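Local structure of protein (endonuclease) (Salmonella typhimurium, 1BYR) at residues R31-M43 with G108-N120. The protein is an endonuclease of the phospholipase D-like superfamily, built round a mixed beta sheet flanked by helices. Numbering follows the deposited sequence.
Sequences RMMAYSFTAPDIM and GSFNFTKAAETKN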
loop_
_atom_site.group_PDB
_atom_site.type_symbol
_atom_site.label_atom_id
_atom_site.label_comp_id
_atom_site.label_asym_id
_atom_site.label_seq_id
_atom_site.Cartn_x
_atom_site.Cartn_y
_atom_site.Cartn_z
ATOM N N ARG A 31 -5.203 2.371 15.591
ATOM C CA ARG A 31 -3.968 1.602 15.731
ATOM C C ARG A 31 -3.287 1.836 14.397
ATOM O O ARG A 31 -3.749 1.340 13.383
ATOM C CB ARG A 31 -4.279 0.110 15.917
ATOM C CG ARG A 31 -4.825 -0.252 17.302
ATOM C CD ARG A 31 -3.886 0.202 18.408
ATOM N NE ARG A 31 -4.405 -0.110 19.736
ATOM C CZ ARG A 31 -4.961 0.778 20.555
ATOM N NH1 ARG A 31 -5.080 2.052 20.191
ATOM N NH2 ARG A 31 -5.390 0.390 21.749
ATOM N N MET A 32 -2.212 2.617 14.403
ATOM C CA MET A 32 -1.501 2.972 13.179
ATOM C C MET A 32 -0.093 2.394 13.010
ATOM O O MET A 32 0.661 2.256 13.977
ATOM C CB MET A 32 -1.430 4.500 13.083
ATOM C CG MET A 32 -0.791 5.053 11.821
ATOM S SD MET A 32 -0.822 6.845 11.938
ATOM C CE MET A 32 -0.567 7.365 10.327
ATOM N N MET A 33 0.243 2.061 11.758
ATOM C CA MET A 33 1.550 1.524 11.385
ATOM C C MET A 33 2.033 2.454 10.286
ATOM O O MET A 33 1.278 2.774 9.364
ATOM C CB MET A 33 1.434 0.107 10.778
ATOM C CG MET A 33 0.772 -0.964 11.654
ATOM S SD MET A 33 0.779 -2.618 10.880
ATOM C CE MET A 33 2.382 -3.238 11.334
ATOM N N ALA A 34 3.286 2.894 10.359
ATOM C CA ALA A 34 3.794 3.773 9.332
ATOM C C ALA A 34 5.262 3.553 9.042
ATOM O O ALA A 34 6.008 3.090 9.893
ATOM C CB ALA A 34 3.577 5.214 9.745
ATOM N N TYR A 35 5.666 3.882 7.819
ATOM C CA TYR A 35 7.070 3.814 7.435
ATOM C C TYR A 35 7.400 5.299 7.640
ATOM O O TYR A 35 7.358 5.772 8.765
ATOM C CB TYR A 35 7.190 3.396 5.969
ATOM C CG TYR A 35 8.585 3.496 5.392
ATOM C CD1 TYR A 35 9.704 3.198 6.159
ATOM C CD2 TYR A 35 8.779 3.884 4.076
ATOM C CE1 TYR A 35 10.987 3.290 5.624
ATOM C CE2 TYR A 35 10.056 3.981 3.531
ATOM C CZ TYR A 35 11.157 3.678 4.307
ATOM O OH TYR A 35 12.420 3.756 3.762
ATOM N N SER A 36 7.687 6.047 6.584
ATOM C CA SER A 36 7.946 7.477 6.750
ATOM C C SER A 36 6.744 8.141 7.433
ATOM O O SER A 36 5.634 8.110 6.909
ATOM C CB SER A 36 8.180 8.108 5.394
ATOM O OG SER A 36 9.062 7.305 4.670
ATOM N N PHE A 37 6.988 8.765 8.587
ATOM C CA PHE A 37 5.955 9.394 9.408
ATOM C C PHE A 37 6.269 10.893 9.532
ATOM O O PHE A 37 6.954 11.303 10.469
ATOM C CB PHE A 37 6.009 8.684 10.770
ATOM C CG PHE A 37 4.900 9.029 11.722
ATOM C CD1 PHE A 37 3.599 8.602 11.496
ATOM C CD2 PHE A 37 5.177 9.735 12.892
ATOM C CE1 PHE A 37 2.585 8.860 12.425
ATOM C CE2 PHE A 37 4.173 10.001 13.824
ATOM C CZ PHE A 37 2.879 9.568 13.589
ATOM N N THR A 38 5.756 11.711 8.609
ATOM C CA THR A 38 6.073 13.150 8.622
ATOM C C THR A 38 4.989 14.202 8.311
ATOM O O THR A 38 5.145 15.365 8.696
ATOM C CB THR A 38 7.247 13.470 7.642
ATOM O OG1 THR A 38 6.811 13.242 6.296
ATOM C CG2 THR A 38 8.457 12.588 7.911
ATOM N N ALA A 39 3.917 13.827 7.622
ATOM C CA ALA A 39 2.882 14.797 7.242
ATOM C C ALA A 39 2.211 15.578 8.377
ATOM O O ALA A 39 1.439 15.019 9.160
ATOM C CB ALA A 39 1.815 14.105 6.393
ATOM N N PRO A 40 2.472 16.897 8.464
ATOM C CA PRO A 40 1.866 17.704 9.533
ATOM C C PRO A 40 0.342 17.564 9.624
ATOM O O PRO A 40 -0.202 17.470 10.716
ATOM C CB PRO A 40 2.310 19.133 9.203
ATOM C CG PRO A 40 3.581 18.950 8.434
ATOM C CD PRO A 40 3.346 17.712 7.601
ATOM N N ASP A 41 -0.334 17.543 8.475
ATOM C CA ASP A 41 -1.789 17.407 8.422
ATOM C C ASP A 41 -2.272 16.118 9.104
ATOM O O ASP A 41 -3.283 16.117 9.815
ATOM C CB ASP A 41 -2.252 17.418 6.973
ATOM C CG ASP A 41 -1.836 16.173 6.224
ATOM O OD1 ASP A 41 -0.620 15.978 6.017
ATOM O OD2 ASP A 41 -2.727 15.384 5.847
ATOM N N ILE A 42 -1.547 15.023 8.874
ATOM C CA ILE A 42 -1.866 13.726 9.466
ATOM C C ILE A 42 -1.671 13.785 10.991
ATOM O O ILE A 42 -2.500 13.273 11.768
ATOM C CB ILE A 42 -0.943 12.603 8.877
ATOM C CG1 ILE A 42 -1.141 12.513 7.357
ATOM C CG2 ILE A 42 -1.273 11.238 9.506
ATOM C CD1 ILE A 42 -2.532 12.118 6.945
ATOM N N MET A 43 -0.572 14.396 11.426
ATOM C CA MET A 43 -0.285 14.520 12.860
ATOM C C MET A 43 -1.350 15.346 13.569
ATOM O O MET A 43 -1.828 14.967 14.639
ATOM C CB MET A 43 1.090 15.155 13.075
ATOM C CG MET A 43 2.219 14.465 12.283
ATOM S SD MET A 43 2.296 12.653 12.519
ATOM C CE MET A 43 3.109 12.162 10.934
ATOM N N GLY A 108 -2.854 0.800 1.656
ATOM C CA GLY A 108 -2.548 1.143 0.277
ATOM C C GLY A 108 -1.077 1.487 0.117
ATOM O O GLY A 108 -0.250 1.044 0.902
ATOM N N SER A 109 -0.735 2.269 -0.905
ATOM C CA SER A 109 0.663 2.640 -1.110
ATOM C C SER A 109 1.022 3.918 -0.355
ATOM O O SER A 109 2.184 4.148 -0.021
ATOM C CB SER A 109 0.953 2.853 -2.599
ATOM O OG SER A 109 0.402 4.071 -3.074
ATOM N N PHE A 110 0.004 4.733 -0.100
ATOM C CA PHE A 110 0.125 6.040 0.557
ATOM C C PHE A 110 0.912 6.119 1.881
ATOM O O PHE A 110 0.466 5.599 2.916
ATOM C CB PHE A 110 -1.301 6.603 0.738
ATOM C CG PHE A 110 -1.368 8.012 1.304
ATOM C CD1 PHE A 110 -1.407 8.230 2.680
ATOM C CD2 PHE A 110 -1.511 9.105 0.465
ATOM C CE1 PHE A 110 -1.593 9.520 3.196
ATOM C CE2 PHE A 110 -1.698 10.399 0.987
ATOM C CZ PHE A 110 -1.741 10.599 2.340
ATOM N N ASN A 111 2.083 6.759 1.846
ATOM C CA ASN A 111 2.884 6.941 3.066
ATOM C C ASN A 111 2.363 8.216 3.698
ATOM O O ASN A 111 1.818 9.080 3.012
ATOM C CB ASN A 111 4.368 7.140 2.771
ATOM C CG ASN A 111 5.088 5.851 2.539
ATOM O OD1 ASN A 111 5.483 5.542 1.415
ATOM N ND2 ASN A 111 5.269 5.079 3.582
ATOM N N PHE A 112 2.545 8.351 5.002
ATOM C CA PHE A 112 2.047 9.523 5.689
ATOM C C PHE A 112 3.053 10.653 5.630
ATOM O O PHE A 112 3.646 11.070 6.636
ATOM C CB PHE A 112 1.655 9.123 7.119
ATOM C CG PHE A 112 0.721 7.939 7.158
ATOM C CD1 PHE A 112 -0.575 8.050 6.680
ATOM C CD2 PHE A 112 1.168 6.694 7.568
ATOM C CE1 PHE A 112 -1.411 6.935 6.601
ATOM C CE2 PHE A 112 0.346 5.590 7.493
ATOM C CZ PHE A 112 -0.946 5.709 7.006
ATOM N N THR A 113 3.234 11.135 4.409
ATOM C CA THR A 113 4.165 12.195 4.094
ATOM C C THR A 113 3.560 13.174 3.124
ATOM O O THR A 113 2.546 12.914 2.477
ATOM C CB THR A 113 5.424 11.654 3.397
ATOM O OG1 THR A 113 5.062 11.194 2.082
ATOM C CG2 THR A 113 6.027 10.515 4.190
ATOM N N LYS A 114 4.250 14.300 3.025
ATOM C CA LYS A 114 3.894 15.397 2.128
ATOM C C LYS A 114 4.028 14.922 0.647
ATOM O O LYS A 114 3.122 15.126 -0.191
ATOM C CB LYS A 114 4.834 16.593 2.405
ATOM C CG LYS A 114 5.469 16.626 3.850
ATOM C CD LYS A 114 6.395 15.406 4.194
ATOM C CE LYS A 114 7.699 15.318 3.391
ATOM N NZ LYS A 114 7.602 14.398 2.203
ATOM N N ALA A 115 5.147 14.270 0.334
ATOM C CA ALA A 115 5.377 13.775 -1.021
ATOM C C ALA A 115 4.250 12.822 -1.425
ATOM O O ALA A 115 3.791 12.841 -2.562
ATOM C CB ALA A 115 6.725 13.082 -1.101
ATOM N N ALA A 116 3.789 12.008 -0.480
ATOM C CA ALA A 116 2.704 11.061 -0.746
ATOM C C ALA A 116 1.362 11.744 -1.036
ATOM O O ALA A 116 0.528 11.226 -1.793
ATOM C CB ALA A 116 2.541 10.128 0.441
ATOM N N GLU A 117 1.156 12.900 -0.416
ATOM C CA GLU A 117 -0.081 13.666 -0.567
ATOM C C GLU A 117 -0.163 14.545 -1.802
ATOM O O GLU A 117 -1.221 14.680 -2.418
ATOM C CB GLU A 117 -0.282 14.594 0.646
ATOM C CG GLU A 117 -0.147 13.916 2.006
ATOM C CD GLU A 117 -0.375 14.864 3.194
ATOM O OE1 GLU A 117 0.186 15.981 3.198
ATOM O OE2 GLU A 117 -1.112 14.479 4.128
ATOM N N THR A 118 0.980 15.096 -2.171
ATOM C CA THR A 118 1.035 16.085 -3.235
ATOM C C THR A 118 1.894 15.854 -4.486
ATOM O O THR A 118 1.743 16.566 -5.477
ATOM C CB THR A 118 1.466 17.419 -2.557
ATOM O OG1 THR A 118 0.307 18.199 -2.239
ATOM C CG2 THR A 118 2.441 18.173 -3.404
ATOM N N LYS A 119 2.777 14.865 -4.457
ATOM C CA LYS A 119 3.671 14.649 -5.606
ATOM C C LYS A 119 3.615 13.280 -6.291
ATOM O O LYS A 119 3.560 13.198 -7.512
ATOM C CB LYS A 119 5.125 14.912 -5.183
ATOM C CG LYS A 119 5.332 16.136 -4.284
ATOM C CD LYS A 119 5.771 17.349 -5.089
ATOM C CE LYS A 119 5.662 18.649 -4.273
ATOM N NZ LYS A 119 6.494 18.623 -3.023
ATOM N N ASN A 120 3.662 12.217 -5.495
ATOM C CA ASN A 120 3.657 10.860 -6.026
ATOM C C ASN A 120 2.300 10.370 -6.489
ATOM O O ASN A 120 1.261 10.927 -6.133
ATOM C CB ASN A 120 4.148 9.899 -4.955
ATOM C CG ASN A 120 5.562 10.198 -4.513
ATOM O OD1 ASN A 120 6.320 10.864 -5.209
ATOM N ND2 ASN A 120 5.922 9.707 -3.340
HETATM O O HOH W 1 4.177 5.827 5.983
#
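Two successive backbone amides close on one carbonyl where the loops at T38-A39 and F112 meet: F112 O accepts from T38 N at 3.0 Å, almost head-on (C=O...N 163°), and from A39 N at 2.9 Å, which comes from above the carbonyl plane. A39 is the N-cap of helix 40-51, so the grip ties the start of that helix to the inverse gamma turn centred on F112.

A water forms a second polar junction between the segments. It accepts from Y35 N, F112 N and N111 ND2 (2.7 Å to the amide nitrogen) and donates to S36 O, linking the backbones of Y35, S36 and F112 and the side-chain amide of N111.

The ring of F112 illustrates how one aromatic side chain can be held from face and edge. M32 runs fully extended, CG anti to its backbone nitrogen (chi1 -177°), and sets CE over the ring centre, 3.3 Å from the centroid, a CH-pi contact with the sulfur farther above the same face. A34 CB meets the edge, at CD2.

Beyond the turn, T113 caps helix 114-118 by accepting from A116 N at its OG1, while its CG2 presses tightly on S36 CB at 3.4 Å. T38 OG1, beside the CD of K114, is buried without a polar partner. The carboxylates of D41 and E117 lie against each other, modelled too close to interpret; E117 OE1 has a salt bridge with R16 NH2.

The contact thus joins the loop following strand 29-34 to the one following strand 104-108, at the N-termini of helices 40-51 and 114-118, with F37 and M43 turned to helix 68-79.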